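Local coordinates for F5/8 type C domain protein (Bacteroides ovatus, PDB 4ZRX), which is a putative alpha-L-fucosidase that probably hydrolyses alpha-L-fucosidic linkages in a TIM-barrel domain and also carries an F5/8 type C, carbohydrate-binding-like domain, at residues V92-K97 against F102-T107; I561-T566 against N578-M583. All blocks are in the same frame, centred on the assembly; numbering follows the deposited sequence.

Contact 1 of 2, residues V92-K97 against F102-T107; sequences VLLTAK and FCLWPT
At the C-terminal end of a TIM-barrel strand, the side of such barrels where active sites lie, Ala96 and Lys97 meet the returning loop at Cys103-Trp105. The one hydrogen bond across runs from Leu104 N to Ala96 O, 2.9 Å long and nearly straight (166° at the hydrogen). The same oxygen faces the rim of the Trp105 indole, in its plane, 3.4 Å from CZ3. Ala96 is small enough for its CB to come within 3.9 Å of Trp105 CZ3. Cys103 CB and Thr107 CB share one face of that indole, near its rim.

Leu104 turns its CG opposite its own carbonyl carbon (chi1 -67°), which carries CD1 to 3.2 Å from Thr95 O, a tight fit, and 4.2 Å from Leu94 CD1. With an alanine here CG and both methyls go, which would probably open a gap beside Leu94 CD1 and the carbonyl of Thr95. Lys97 suits its place by being long: CD passes 3.9 Å from Cys103 SG, and NZ reaches a salt bridge with Asp149.

Within the barrel, strand 91-97 pairs in parallel with strands 44-48 and 140-145. Leu94 rests on helix 126-137, while Trp105 touches both that helix and helix 158-174, where Glu171 accepts a hydrogen bond from its NE1.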
loop_
_atom_site.group_PDB
_atom_site.type_symbol
_atom_site.label_atom_id
_atom_site.label_comp_id
_atom_site.label_asym_id
_atom_site.label_seq_id
_atom_site.Cartn_x
_atom_site.Cartn_y
_atom_site.Cartn_z
ATOM N N VAL A 92 1.173 1.817 15.958
ATOM C CA VAL A 92 0.217 2.795 15.472
ATOM C C VAL A 92 0.894 4.132 15.336
ATOM O O VAL A 92 1.713 4.566 16.203
ATOM C CB VAL A 92 -1.020 2.880 16.369
ATOM C CG1 VAL A 92 -1.705 1.529 16.469
ATOM C CG2 VAL A 92 -0.711 3.287 17.744
ATOM N N LEU A 93 0.622 4.810 14.221
ATOM C CA LEU A 93 1.293 6.044 13.905
ATOM C C LEU A 93 0.276 7.130 13.663
ATOM O O LEU A 93 -0.447 7.102 12.680
ATOM C CB LEU A 93 2.193 5.830 12.664
ATOM C CG LEU A 93 2.837 7.029 11.970
ATOM C CD1 LEU A 93 3.655 7.802 12.765
ATOM C CD2 LEU A 93 3.716 6.517 10.763
ATOM N N LEU A 94 0.226 8.104 14.561
ATOM C CA LEU A 94 -0.847 9.127 14.540
ATOM C C LEU A 94 -0.395 10.413 13.885
ATOM O O LEU A 94 0.691 10.929 14.178
ATOM C CB LEU A 94 -1.287 9.427 15.991
ATOM C CG LEU A 94 -2.316 10.484 16.183
ATOM C CD1 LEU A 94 -3.661 9.987 15.717
ATOM C CD2 LEU A 94 -2.422 10.829 17.621
ATOM N N THR A 95 -1.245 11.012 13.055
ATOM C CA THR A 95 -1.068 12.353 12.544
ATOM C C THR A 95 -1.360 13.388 13.654
ATOM O O THR A 95 -2.441 13.995 13.719
ATOM C CB THR A 95 -1.948 12.660 11.336
ATOM O OG1 THR A 95 -3.332 12.426 11.645
ATOM C CG2 THR A 95 -1.565 11.718 10.146
ATOM N N ALA A 96 -0.364 13.627 14.488
ATOM C CA ALA A 96 -0.497 14.570 15.582
ATOM C C ALA A 96 -0.715 16.000 15.025
ATOM O O ALA A 96 -1.377 16.838 15.654
ATOM C CB ALA A 96 0.761 14.510 16.448
ATOM N N LYS A 97 -0.112 16.285 13.859
ATOM C CA LYS A 97 -0.306 17.527 13.163
ATOM C C LYS A 97 -0.109 17.251 11.686
ATOM O O LYS A 97 0.930 16.763 11.272
ATOM C CB LYS A 97 0.708 18.598 13.581
ATOM C CG LYS A 97 0.376 19.988 12.992
ATOM C CD LYS A 97 1.507 20.988 13.285
ATOM C CE LYS A 97 2.655 20.852 12.379
ATOM N NZ LYS A 97 3.731 21.821 12.643
ATOM N N PHE A 102 -3.209 22.011 12.519
ATOM C CA PHE A 102 -4.024 21.759 13.694
ATOM C C PHE A 102 -3.455 20.650 14.591
ATOM O O PHE A 102 -3.305 19.533 14.155
ATOM C CB PHE A 102 -5.462 21.429 13.290
ATOM C CG PHE A 102 -6.359 21.225 14.473
ATOM C CD1 PHE A 102 -6.874 22.327 15.181
ATOM C CD2 PHE A 102 -6.706 19.958 14.882
ATOM C CE1 PHE A 102 -7.710 22.117 16.282
ATOM C CE2 PHE A 102 -7.516 19.782 15.980
ATOM C CZ PHE A 102 -8.015 20.848 16.658
ATOM N N CYS A 103 -3.084 20.989 15.817
ATOM C CA CYS A 103 -2.430 20.032 16.717
ATOM C C CYS A 103 -3.453 19.255 17.515
ATOM O O CYS A 103 -4.327 19.843 18.172
ATOM C CB CYS A 103 -1.479 20.748 17.645
ATOM S SG CYS A 103 -0.177 21.531 16.726
ATOM N N LEU A 104 -3.272 17.917 17.554
ATOM C CA LEU A 104 -4.117 17.019 18.336
ATOM C C LEU A 104 -3.819 16.893 19.837
ATOM O O LEU A 104 -4.462 16.139 20.517
ATOM C CB LEU A 104 -4.059 15.604 17.700
ATOM C CG LEU A 104 -4.676 15.443 16.322
ATOM C CD1 LEU A 104 -4.724 13.998 15.968
ATOM C CD2 LEU A 104 -6.042 15.991 16.281
ATOM N N TRP A 105 -2.862 17.665 20.325
ATOM C CA TRP A 105 -2.514 17.735 21.711
ATOM C C TRP A 105 -2.417 19.250 22.050
ATOM O O TRP A 105 -2.154 20.106 21.161
ATOM C CB TRP A 105 -1.191 17.043 21.985
ATOM C CG TRP A 105 0.036 17.809 21.560
ATOM C CD1 TRP A 105 0.951 18.348 22.386
ATOM C CD2 TRP A 105 0.559 18.002 20.219
ATOM N NE1 TRP A 105 1.938 18.953 21.678
ATOM C CE2 TRP A 105 1.737 18.751 20.345
ATOM C CE3 TRP A 105 0.130 17.650 18.932
ATOM C CZ2 TRP A 105 2.502 19.163 19.247
ATOM C CZ3 TRP A 105 0.854 18.113 17.820
ATOM C CH2 TRP A 105 2.038 18.842 17.992
ATOM N N PRO A 106 -2.620 19.570 23.333
ATOM C CA PRO A 106 -2.612 20.998 23.759
ATOM C C PRO A 106 -1.199 21.523 23.856
ATOM O O PRO A 106 -0.632 21.678 24.974
ATOM C CB PRO A 106 -3.259 20.958 25.145
ATOM C CG PRO A 106 -2.995 19.566 25.674
ATOM C CD PRO A 106 -3.025 18.656 24.413
ATOM N N THR A 107 -0.610 21.781 22.717
ATOM C CA THR A 107 0.741 22.301 22.626
ATOM C C THR A 107 0.848 23.707 23.244
ATOM O O THR A 107 -0.043 24.530 23.124
ATOM C CB THR A 107 1.179 22.335 21.170
ATOM O OG1 THR A 107 2.513 22.840 21.033
ATOM C CG2 THR A 107 0.254 23.143 20.289
#

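Contact 2 of 2, residues I561-T566 against N578-M583; sequences IKLEAT and NEIGVM. With EDO (1,2-ethanediol), chain E.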
loop_
_atom_site.group_PDB
_atom_site.type_symbol
_atom_site.label_atom_id
_atom_site.label_comp_id
_atom_site.label_asym_id
_atom_site.label_seq_id
_atom_site.Cartn_x
_atom_site.Cartn_y
_atom_site.Cartn_z
ATOM N N ILE A 561 -31.078 -12.834 -23.394
ATOM C CA ILE A 561 -31.022 -11.548 -24.083
ATOM C C ILE A 561 -29.964 -11.646 -25.136
ATOM O O ILE A 561 -29.059 -12.462 -25.038
ATOM C CB ILE A 561 -30.747 -10.346 -23.148
ATOM C CG1 ILE A 561 -29.367 -10.473 -22.454
ATOM C CG2 ILE A 561 -31.856 -10.254 -22.108
ATOM C CD1 ILE A 561 -29.083 -9.302 -21.477
ATOM N N LYS A 562 -30.060 -10.786 -26.125
ATOM C CA LYS A 562 -29.126 -10.755 -27.246
ATOM C C LYS A 562 -28.956 -9.327 -27.723
ATOM O O LYS A 562 -29.945 -8.615 -27.922
ATOM C CB LYS A 562 -29.627 -11.647 -28.412
ATOM C CG LYS A 562 -28.799 -11.550 -29.695
ATOM C CD LYS A 562 -29.197 -12.582 -30.755
ATOM C CE LYS A 562 -30.564 -12.288 -31.302
ATOM N NZ LYS A 562 -30.936 -13.154 -32.445
ATOM N N LEU A 563 -27.715 -8.904 -27.931
ATOM C CA LEU A 563 -27.427 -7.586 -28.503
ATOM C C LEU A 563 -26.710 -7.767 -29.823
ATOM O O LEU A 563 -25.614 -8.340 -29.832
ATOM C CB LEU A 563 -26.568 -6.724 -27.546
ATOM C CG LEU A 563 -26.329 -5.269 -27.986
ATOM C CD1 LEU A 563 -27.586 -4.394 -27.810
ATOM C CD2 LEU A 563 -25.144 -4.614 -27.260
ATOM N N GLU A 564 -27.329 -7.312 -30.917
ATOM C CA GLU A 564 -26.701 -7.212 -32.234
ATOM C C GLU A 564 -26.250 -5.772 -32.396
ATOM O O GLU A 564 -27.033 -4.862 -32.209
ATOM C CB GLU A 564 -27.666 -7.613 -33.368
ATOM C CG GLU A 564 -28.033 -9.116 -33.301
ATOM C CD GLU A 564 -28.990 -9.633 -34.411
ATOM O OE1 GLU A 564 -29.307 -8.851 -35.341
ATOM O OE2 GLU A 564 -29.409 -10.830 -34.335
ATOM N N ALA A 565 -24.982 -5.544 -32.717
ATOM C CA ALA A 565 -24.503 -4.175 -32.830
ATOM C C ALA A 565 -23.385 -3.981 -33.843
ATOM O O ALA A 565 -22.565 -4.901 -34.089
ATOM C CB ALA A 565 -24.080 -3.656 -31.443
ATOM N N THR A 566 -23.371 -2.775 -34.413
ATOM C CA THR A 566 -22.271 -2.294 -35.241
ATOM C C THR A 566 -21.623 -1.052 -34.605
ATOM O O THR A 566 -22.211 -0.348 -33.765
ATOM C CB THR A 566 -22.742 -1.978 -36.681
ATOM O OG1 THR A 566 -23.907 -1.156 -36.621
ATOM C CG2 THR A 566 -23.082 -3.269 -37.453
ATOM N N ASN A 578 -19.675 -8.488 -19.355
ATOM C CA ASN A 578 -19.442 -7.518 -18.274
ATOM C C ASN A 578 -19.779 -6.070 -18.658
ATOM O O ASN A 578 -19.841 -5.221 -17.761
ATOM C CB ASN A 578 -17.980 -7.592 -17.743
ATOM C CG ASN A 578 -17.759 -8.728 -16.717
ATOM O OD1 ASN A 578 -18.689 -9.216 -16.066
ATOM N ND2 ASN A 578 -16.500 -9.139 -16.561
ATOM N N GLU A 579 -20.002 -5.800 -19.961
ATOM C CA GLU A 579 -20.432 -4.479 -20.439
ATOM C C GLU A 579 -21.961 -4.354 -20.545
ATOM O O GLU A 579 -22.436 -3.337 -21.048
ATOM C CB GLU A 579 -19.840 -4.220 -21.826
ATOM C CG GLU A 579 -18.273 -4.259 -21.783
ATOM C CD GLU A 579 -17.660 -4.008 -23.143
ATOM O OE1 GLU A 579 -17.966 -4.741 -24.092
ATOM O OE2 GLU A 579 -16.839 -3.066 -23.263
ATOM N N ILE A 580 -22.695 -5.412 -20.201
ATOM C CA ILE A 580 -24.123 -5.381 -20.252
ATOM C C ILE A 580 -24.652 -5.406 -18.835
ATOM O O ILE A 580 -24.121 -6.141 -17.990
ATOM C CB ILE A 580 -24.636 -6.609 -21.035
ATOM C CG1 ILE A 580 -24.157 -6.547 -22.492
ATOM C CG2 ILE A 580 -26.133 -6.711 -20.918
ATOM C CD1 ILE A 580 -24.667 -5.361 -23.268
ATOM N N GLY A 581 -25.689 -4.609 -18.570
ATOM C CA GLY A 581 -26.471 -4.708 -17.326
ATOM C C GLY A 581 -27.953 -4.769 -17.669
ATOM O O GLY A 581 -28.378 -4.450 -18.788
ATOM N N VAL A 582 -28.736 -5.177 -16.680
ATOM C CA VAL A 582 -30.170 -5.140 -16.762
ATOM C C VAL A 582 -30.754 -4.711 -15.406
ATOM O O VAL A 582 -30.121 -4.938 -14.346
ATOM C CB VAL A 582 -30.746 -6.541 -17.188
ATOM C CG1 VAL A 582 -30.204 -6.979 -18.548
ATOM C CG2 VAL A 582 -30.474 -7.654 -16.125
HETATM N N MSE A 583 -31.977 -4.167 -15.450
HETATM C CA MSE A 583 -32.728 -3.852 -14.266
HETATM C C MSE A 583 -33.966 -4.702 -14.258
HETATM O O MSE A 583 -34.810 -4.607 -15.163
HETATM C CB MSE A 583 -33.085 -2.374 -14.183
HETATM C CG MSE A 583 -31.858 -1.479 -14.026
HETATM SE SE MSE A 583 -30.917 -1.733 -12.283
HETATM C CE MSE A 583 -32.304 -0.990 -11.098
HETATM C C1 EDO E . -22.265 -7.425 -30.733
HETATM O O1 EDO E . -22.899 -8.410 -29.910
HETATM C C2 EDO E . -22.149 -7.888 -32.182
HETATM O O2 EDO E . -23.460 -8.090 -32.713
#
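Ile561 and Leu563 face Ile580 and Val582 across the inside of a beta sandwich, a wholly apolar meeting with no hydrogen bond between the two strands. The chief bump is the CD1 methyl of Ile561, which enters the notch between two methyls of the other strand: it lies 3.9 Å from Val582 CG1 and 4.0 Å from Ile580 CG2. Its reach comes from CG1 standing between the backbone N and the carbonyl carbon (chi1 62°), with the chain extended beyond. Between the two residues that frame the notch comes Gly581, on which a side chain would point away from Ile561.

Ile580 answers in kind, because its two ends serve different neighbours. While CG2 flanks Ile561, the CD1 end reaches the CD2 methyl of Leu563 at 4.1 Å, so this side chain fits between Ile561 and Leu563. The beta-branch of Ile580 suits its place, since it presents CG2 to one neighbour and CD1 to another.

Lys562 and Glu564 project from the other face of their strand, where NZ and OE2 form a long salt bridge of 3.4 Å and Lys562 makes cation-pi contacts with Trp529 and Phe521. A 1,2-ethanediol, probably from the crystallisation liquor, gives its O1 hydrogen to Leu563 O at 2.7 Å, while its O2 accepts a hydrogen bond from Ala565 N; the diol is also bonded to Leu488 N.

With axes 10.2 Å apart and strand directions at 132°, these are strands of two facing sheets, as in the jelly-roll sandwich of F5/8 type C (discoidin) domains.

In the fold
Contact 1 comes first along the chain, in the alpha-L-fucosidase barrel, and contact 2 follows near the C-terminus in the F5/8 type C domain. Their centres lie 52 Å apart and their nearest atoms about 37 Å, so they do not touch, and they share no sheet. Contact 1 joins barrel strand 91-97 to the loop that follows it; contact 2 brings together strands 560-566 and 580-584, which belong to two different antiparallel sheets. Two four-stranded antiparallel sheets intervene in sequence. The separation is consistent with a modular enzyme, in which a catalytic barrel and an accessory, possibly sugar-binding, sandwich each pack around their own core.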